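Side-chain contacts in PHO85 cyclin-10 (Saccharomyces cerevisiae, PDB 4KRD), which acts as the cyclin partner of the kinase PHO85, giving it the glycogen synthase kinase activity that phosphorylates and negatively regulates GSY2: residues 47-50 / 51-54; 67-70 / 71-75; 196-199 / 200-203. All coordinates share one frame; numbering follows the deposited sequence.

Contacts 1 and 3 run along single helices of the cyclin fold, and contact 2 passes from a helix into a turn; each is partly buried and partly open to solvent. Contacts 1 and 3 lie on helices 36-54 and 189-203, which pack against each other: their centres are about 12 Å apart, and Leu49 and Leu53 of contact 1 meet Leu199 and Leu202 of contact 3. Contact 2 stands about 26 Å from contact 3, measured between centres, across the chain's middle. Its chemistry is the most polar, with serine, asparagine and glutamate beside another protein. Contact 1 is largely leucine, with a serine whose hydroxyl turns back on the backbone, whereas contact 3 joins leucines inside to charged groups outside.

Contact 1: residues 47-50 / 51-54; sequences IELL and LKLS
Along helix 36-54, a long helix of the cyclin fold, residues 47-50 meet 51-54 through regular i to i+4 bonding, as where Leu51 N donates to Ile47 O and Leu53 N to Leu49 O. The second of these is nearly straight, 175° at the hydrogen. On the face turned to helix 130-148, Ile47 and Leu51 lie side by side and point the same way, CG2 of Ile47 touching CD1 of Leu51 at 4.0 Å. Both side chains rest on Val133, so branched aliphatic groups suit this seam. Leu49 and Leu53 serve another face and pack on Leu202 of helix 189-203. Where the helix meets solvent, the residues become Glu48 and Lys52. Their opposite charges are likely to attract mildly, but Glu48 OE1 and Lys52 NZ stay 5.2 Å apart and make no salt bridge. The aliphatic part of Lys52 is useful too: its CD comes within 4.2 Å of Leu49 CD2, covering the edge of the apolar side.

At Ser54 the side chain joins the backbone bonding. A serine fits because its short hydroxyl can fold back on the preceding turn: with OG beside the backbone N (chi1 -62°), it donates to the carbonyl of Leu50 while also bonding to Leu128 N. Leu50 O is therefore gripped twice, by Ser54 N at 2.9 Å and by Ser54 OG at 2.7 Å, the two donors arriving from opposite faces of the carbonyl plane.

Contact 2: residues 67-70 / 71-75; sequences EKKE and YSNFY
Ser72 OG donates to Lys69 O at 2.7 Å, one turn back along helix 65-72. The hydroxyl sits between the backbone N and the carbonyl carbon (chi1 65°), which turns it onto that oxygen, while Ser72 N keeps its own bond to Lys68 O. A small serine suits this exposed place because its hydroxyl, one bond from CB, lies close enough to the preceding turn to donate to it. One residue on, Asn73 N bonds to Glu70 O at 3.0 Å, its donor lying above the carbonyl plane, 50° out of it. The spacing has thus tightened from four residues to three.

The side chains of Glu70 and Asn73 run side by side, carboxylate and amide planes 68° apart, with Glu70 OE1 and Asn73 ND2 separated by 3.8 Å. What joins them is a shared partner: Ser175 OG of helix 166-180 hydrogen-bonds to both. Across the amide, Lys69 NZ approaches Asn73 OD1 to 3.6 Å, and the two side chains cross obliquely.

Further out, Tyr71 sends its OH to Glu132 and its ring against Phe62, while Phe74 packs on Met136 and Leu176, so Tyr71 and Phe74 are buried. Glu70 OE2, by contrast, bonds to a polar side chain of another protein in the assembly. The whole is a helical stretch followed by a type I beta turn, Ser72 to Tyr75, with Glu70 alone meeting the other chain, consistent with the edge of the cyclin's partner-binding surface.

Contact 3: residues 196-199 / 200-203; sequences KLLL and NELR
Leu199 O takes the backbone N-H of Arg203 at 2.8 Å, and the same i to i+4 bonding satisfies the carbonyls of Lys196, Leu197 and Leu198 through the amides of Asn200, Glu201 and Leu202. The side chains of Leu199 and Arg203 cross as well. Leu199 CG lies 4.2 Å above the guanidinium plane, over its centre, and CD2 comes to 4.1 Å from Arg203 NH1. Bends at chi2 and chi3 fold the arginine back over the leucine, leaving NH1 and NH2 to meet acceptors beside the helix: NH1 forms a salt bridge with Glu45, and NH2 lies 2.5 Å from Asn200 OD1, a weak bond whose short length and 124° angle leave it doubtful.

These are the last two turns of helix 189-203, packed against helix 36-54 in the cyclin fold. Buried Leu199 faces that helix, touching Thr46 and Leu49, whereas Leu198 turns to Leu122 of strand 122-124.

Asn200 suits the partly exposed flank because its short amide, CG beside the backbone N (chi1 -71°), brings OD1 up to the arginine. Were Asn200 an alanine, Arg203 NH2 would probably lose this weak neighbour and the guanidinium turn more freely about its salt bridge to Glu45. Lys196 NZ pairs with Glu38 and stays 6.4 Å from the like-charged Arg203 NH2. On the side of strands 114-116 and 122-124, extended Glu201 reaches Arg116, whose NH2 forms a salt bridge with OE1.

Contact 1: residues 47-50 / 51-54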
loop_
_atom_site.group_PDB
_atom_site.type_symbol
_atom_site.label_atom_id
_atom_site.label_comp_id
_atom_site.label_asym_id
_atom_site.label_seq_id
_atom_site.Cartn_x
_atom_site.Cartn_y
_atom_site.Cartn_z
ATOM N N ILE B 47 1.404 -18.107 19.744
ATOM C CA ILE B 47 2.161 -17.535 20.849
ATOM C C ILE B 47 2.611 -18.618 21.845
ATOM O O ILE B 47 3.772 -18.669 22.248
ATOM C CB ILE B 47 1.362 -16.459 21.589
ATOM C CG1 ILE B 47 1.184 -15.235 20.682
ATOM C CG2 ILE B 47 2.105 -16.075 22.865
ATOM C CD1 ILE B 47 0.017 -14.327 21.067
ATOM N N GLU B 48 1.691 -19.494 22.226
ATOM C CA GLU B 48 2.044 -20.561 23.160
ATOM C C GLU B 48 3.162 -21.447 22.634
ATOM O O GLU B 48 4.052 -21.820 23.388
ATOM C CB GLU B 48 0.814 -21.381 23.546
ATOM C CG GLU B 48 -0.152 -20.581 24.404
ATOM C CD GLU B 48 -1.482 -21.281 24.624
ATOM O OE1 GLU B 48 -1.600 -22.480 24.259
ATOM O OE2 GLU B 48 -2.406 -20.622 25.163
ATOM N N LEU B 49 3.138 -21.771 21.340
ATOM C CA LEU B 49 4.185 -22.625 20.768
ATOM C C LEU B 49 5.528 -21.914 20.634
ATOM O O LEU B 49 6.581 -22.504 20.874
ATOM C CB LEU B 49 3.740 -23.243 19.444
ATOM C CG LEU B 49 2.575 -24.219 19.595
ATOM C CD1 LEU B 49 2.042 -24.668 18.254
ATOM C CD2 LEU B 49 2.993 -25.428 20.449
ATOM N N LEU B 50 5.503 -20.634 20.277
ATOM C CA LEU B 50 6.737 -19.870 20.250
ATOM C C LEU B 50 7.365 -19.824 21.645
ATOM O O LEU B 50 8.582 -19.916 21.796
ATOM C CB LEU B 50 6.476 -18.455 19.720
ATOM C CG LEU B 50 6.145 -18.470 18.232
ATOM C CD1 LEU B 50 5.663 -17.082 17.766
ATOM C CD2 LEU B 50 7.386 -18.926 17.477
ATOM N N LEU B 51 6.529 -19.642 22.655
ATOM C CA LEU B 51 6.995 -19.649 24.039
ATOM C C LEU B 51 7.662 -20.990 24.354
ATOM O O LEU B 51 8.756 -21.028 24.903
ATOM C CB LEU B 51 5.832 -19.394 24.998
ATOM C CG LEU B 51 5.357 -17.944 25.114
ATOM C CD1 LEU B 51 4.025 -17.862 25.845
ATOM C CD2 LEU B 51 6.414 -17.091 25.810
ATOM N N LYS B 52 7.008 -22.081 23.974
ATOM C CA LYS B 52 7.581 -23.417 24.146
ATOM C C LYS B 52 8.947 -23.559 23.471
ATOM O O LYS B 52 9.923 -23.963 24.104
ATOM C CB LYS B 52 6.630 -24.487 23.613
ATOM C CG LYS B 52 5.460 -24.791 24.522
ATOM C CD LYS B 52 4.840 -26.146 24.187
ATOM C CE LYS B 52 3.678 -26.477 25.121
ATOM N NZ LYS B 52 2.549 -25.505 24.984
ATOM N N LEU B 53 9.013 -23.230 22.184
ATOM C CA LEU B 53 10.257 -23.311 21.431
ATOM C C LEU B 53 11.367 -22.462 22.035
ATOM O O LEU B 53 12.539 -22.819 21.942
ATOM C CB LEU B 53 10.026 -22.848 19.991
ATOM C CG LEU B 53 9.722 -23.889 18.922
ATOM C CD1 LEU B 53 8.547 -24.766 19.325
ATOM C CD2 LEU B 53 9.446 -23.166 17.605
ATOM N N SER B 54 11.001 -21.331 22.634
ATOM C CA SER B 54 11.997 -20.375 23.101
ATOM C C SER B 54 12.751 -20.879 24.339
ATOM O O SER B 54 13.834 -20.387 24.656
ATOM C CB SER B 54 11.350 -19.016 23.389
ATOM O OG SER B 54 10.788 -18.467 22.196
#

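Contact 2: residues 67-70 / 71-75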
loop_
_atom_site.group_PDB
_atom_site.type_symbol
_atom_site.label_atom_id
_atom_site.label_comp_id
_atom_site.label_asym_id
_atom_site.label_seq_id
_atom_site.Cartn_x
_atom_site.Cartn_y
_atom_site.Cartn_z
ATOM N N GLU B 67 17.450 -2.940 16.416
ATOM C CA GLU B 67 16.344 -3.869 16.569
ATOM C C GLU B 67 16.260 -4.379 18.001
ATOM O O GLU B 67 15.172 -4.591 18.541
ATOM C CB GLU B 67 16.487 -5.021 15.580
ATOM C CG GLU B 67 16.404 -4.588 14.118
ATOM C CD GLU B 67 16.946 -5.642 13.157
ATOM O OE1 GLU B 67 18.184 -5.829 13.100
ATOM O OE2 GLU B 67 16.130 -6.279 12.457
ATOM N N LYS B 68 17.412 -4.566 18.630
ATOM C CA LYS B 68 17.421 -5.011 20.020
ATOM C C LYS B 68 16.768 -3.968 20.926
ATOM O O LYS B 68 15.976 -4.310 21.808
ATOM C CB LYS B 68 18.847 -5.312 20.487
ATOM C CG LYS B 68 18.904 -6.076 21.801
ATOM C CD LYS B 68 20.329 -6.144 22.342
ATOM C CE LYS B 68 20.915 -4.742 22.517
ATOM N NZ LYS B 68 22.307 -4.759 23.059
ATOM N N LYS B 69 17.094 -2.696 20.702
ATOM C CA LYS B 69 16.519 -1.619 21.497
ATOM C C LYS B 69 15.012 -1.496 21.283
ATOM O O LYS B 69 14.262 -1.353 22.239
ATOM C CB LYS B 69 17.219 -0.291 21.211
ATOM C CG LYS B 69 16.392 0.949 21.558
ATOM C CD LYS B 69 15.945 0.973 23.020
ATOM C CE LYS B 69 14.751 1.907 23.197
ATOM N NZ LYS B 69 14.166 1.836 24.567
ATOM N N GLU B 70 14.565 -1.544 20.031
ATOM C CA GLU B 70 13.124 -1.553 19.762
ATOM C C GLU B 70 12.439 -2.730 20.468
ATOM O O GLU B 70 11.409 -2.575 21.140
ATOM C CB GLU B 70 12.863 -1.618 18.249
ATOM C CG GLU B 70 13.426 -0.443 17.474
ATOM C CD GLU B 70 12.673 0.849 17.737
ATOM O OE1 GLU B 70 11.616 0.809 18.394
ATOM O OE2 GLU B 70 13.138 1.914 17.282
ATOM N N TYR B 71 13.024 -3.913 20.325
ATOM C CA TYR B 71 12.423 -5.107 20.891
ATOM C C TYR B 71 12.245 -5.051 22.429
ATOM O O TYR B 71 11.256 -5.549 22.958
ATOM C CB TYR B 71 13.203 -6.355 20.479
ATOM C CG TYR B 71 12.477 -7.613 20.859
ATOM C CD1 TYR B 71 11.463 -8.126 20.052
ATOM C CD2 TYR B 71 12.770 -8.273 22.047
ATOM C CE1 TYR B 71 10.776 -9.270 20.411
ATOM C CE2 TYR B 71 12.090 -9.419 22.414
ATOM C CZ TYR B 71 11.090 -9.911 21.599
ATOM O OH TYR B 71 10.409 -11.048 21.957
ATOM N N SER B 72 13.193 -4.442 23.136
ATOM C CA SER B 72 13.090 -4.313 24.596
ATOM C C SER B 72 11.840 -3.549 25.054
ATOM O O SER B 72 11.418 -3.670 26.202
ATOM C CB SER B 72 14.342 -3.651 25.169
ATOM O OG SER B 72 14.468 -2.316 24.710
ATOM N N ASN B 73 11.244 -2.767 24.161
ATOM C CA ASN B 73 9.988 -2.080 24.479
ATOM C C ASN B 73 8.836 -3.046 24.805
ATOM O O ASN B 73 7.845 -2.661 25.426
ATOM C CB ASN B 73 9.577 -1.121 23.342
ATOM C CG ASN B 73 10.405 0.157 23.320
ATOM O OD1 ASN B 73 10.752 0.706 24.371
ATOM N ND2 ASN B 73 10.734 0.635 22.122
ATOM N N PHE B 74 8.950 -4.297 24.371
ATOM C CA PHE B 74 7.875 -5.264 24.604
ATOM C C PHE B 74 7.861 -5.831 26.025
ATOM O O PHE B 74 6.834 -6.333 26.475
ATOM C CB PHE B 74 7.925 -6.418 23.602
ATOM C CG PHE B 74 7.688 -5.985 22.179
ATOM C CD1 PHE B 74 6.474 -5.437 21.810
ATOM C CD2 PHE B 74 8.684 -6.119 21.225
ATOM C CE1 PHE B 74 6.254 -5.007 20.501
ATOM C CE2 PHE B 74 8.481 -5.696 19.912
ATOM C CZ PHE B 74 7.262 -5.146 19.549
ATOM N N TYR B 75 8.995 -5.759 26.713
ATOM C CA TYR B 75 9.105 -6.332 28.067
ATOM C C TYR B 75 8.239 -5.580 29.074
ATOM O O TYR B 75 8.430 -4.388 29.306
ATOM C CB TYR B 75 10.557 -6.354 28.531
ATOM C CG TYR B 75 10.803 -7.250 29.740
ATOM C CD1 TYR B 75 11.182 -8.574 29.577
ATOM C CD2 TYR B 75 10.649 -6.767 31.034
ATOM C CE1 TYR B 75 11.412 -9.402 30.676
ATOM C CE2 TYR B 75 10.874 -7.586 32.141
ATOM C CZ TYR B 75 11.253 -8.899 31.950
ATOM O OH TYR B 75 11.479 -9.711 33.034
#

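Contact 3: residues 196-199 / 200-203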
loop_
_atom_site.group_PDB
_atom_site.type_symbol
_atom_site.label_atom_id
_atom_site.label_comp_id
_atom_site.label_asym_id
_atom_site.label_seq_id
_atom_site.Cartn_x
_atom_site.Cartn_y
_atom_site.Cartn_z
ATOM N N LYS B 196 -2.048 -20.085 9.365
ATOM C CA LYS B 196 -2.569 -21.368 9.832
ATOM C C LYS B 196 -1.649 -22.545 9.481
ATOM O O LYS B 196 -1.483 -23.471 10.276
ATOM C CB LYS B 196 -3.984 -21.619 9.297
ATOM C CG LYS B 196 -4.605 -22.900 9.854
ATOM C CD LYS B 196 -6.010 -23.153 9.307
ATOM C CE LYS B 196 -6.612 -24.413 9.937
ATOM N NZ LYS B 196 -8.026 -24.642 9.533
ATOM N N LEU B 197 -1.049 -22.517 8.299
ATOM C CA LEU B 197 -0.150 -23.594 7.903
ATOM C C LEU B 197 1.111 -23.674 8.782
ATOM O O LEU B 197 1.589 -24.773 9.096
ATOM C CB LEU B 197 0.206 -23.493 6.413
ATOM C CG LEU B 197 -1.001 -23.432 5.461
ATOM C CD1 LEU B 197 -0.564 -23.296 4.006
ATOM C CD2 LEU B 197 -1.920 -24.641 5.632
ATOM N N LEU B 198 1.649 -22.526 9.193
ATOM C CA LEU B 198 2.823 -22.529 10.079
ATOM C C LEU B 198 2.483 -23.042 11.480
ATOM O O LEU B 198 3.305 -23.680 12.136
ATOM C CB LEU B 198 3.459 -21.134 10.172
ATOM C CG LEU B 198 4.067 -20.587 8.877
ATOM C CD1 LEU B 198 4.312 -19.083 8.971
ATOM C CD2 LEU B 198 5.354 -21.329 8.519
ATOM N N LEU B 199 1.279 -22.728 11.941
ATOM C CA LEU B 199 0.806 -23.199 13.233
ATOM C C LEU B 199 0.683 -24.721 13.224
ATOM O O LEU B 199 1.051 -25.388 14.190
ATOM C CB LEU B 199 -0.554 -22.580 13.539
ATOM C CG LEU B 199 -1.311 -23.187 14.712
ATOM C CD1 LEU B 199 -0.516 -22.993 15.993
ATOM C CD2 LEU B 199 -2.698 -22.578 14.830
ATOM N N ASN B 200 0.160 -25.264 12.127
ATOM C CA ASN B 200 0.070 -26.716 11.969
ATOM C C ASN B 200 1.448 -27.363 11.991
ATOM O O ASN B 200 1.656 -28.379 12.662
ATOM C CB ASN B 200 -0.704 -27.095 10.696
ATOM C CG ASN B 200 -2.193 -26.793 10.808
ATOM O OD1 ASN B 200 -2.692 -26.465 11.883
ATOM N ND2 ASN B 200 -2.906 -26.912 9.703
ATOM N N GLU B 201 2.397 -26.766 11.275
ATOM C CA GLU B 201 3.765 -27.276 11.257
ATOM C C GLU B 201 4.419 -27.239 12.646
ATOM O O GLU B 201 5.050 -28.206 13.063
ATOM C CB GLU B 201 4.614 -26.526 10.222
ATOM C CG GLU B 201 5.991 -27.139 9.966
ATOM C CD GLU B 201 6.726 -26.468 8.817
ATOM O OE1 GLU B 201 6.155 -25.535 8.213
ATOM O OE2 GLU B 201 7.870 -26.868 8.521
ATOM N N LEU B 202 4.260 -26.135 13.368
ATOM C CA LEU B 202 4.817 -26.034 14.717
ATOM C C LEU B 202 4.167 -27.059 15.633
ATOM O O LEU B 202 4.832 -27.768 16.396
ATOM C CB LEU B 202 4.556 -24.651 15.292
ATOM C CG LEU B 202 5.435 -23.515 14.791
ATOM C CD1 LEU B 202 4.850 -22.183 15.238
ATOM C CD2 LEU B 202 6.839 -23.710 15.316
ATOM N N ARG B 203 2.847 -27.101 15.552
ATOM C CA ARG B 203 2.031 -28.013 16.320
ATOM C C ARG B 203 2.582 -29.428 16.184
ATOM O O ARG B 203 2.657 -30.166 17.160
ATOM C CB ARG B 203 0.587 -27.927 15.815
ATOM C CG ARG B 203 -0.459 -28.475 16.747
ATOM C CD ARG B 203 -1.701 -27.590 16.736
ATOM N NE ARG B 203 -2.343 -27.498 15.430
ATOM C CZ ARG B 203 -3.460 -26.809 15.208
ATOM N NH1 ARG B 203 -4.046 -26.162 16.205
ATOM N NH2 ARG B 203 -3.999 -26.767 13.997
#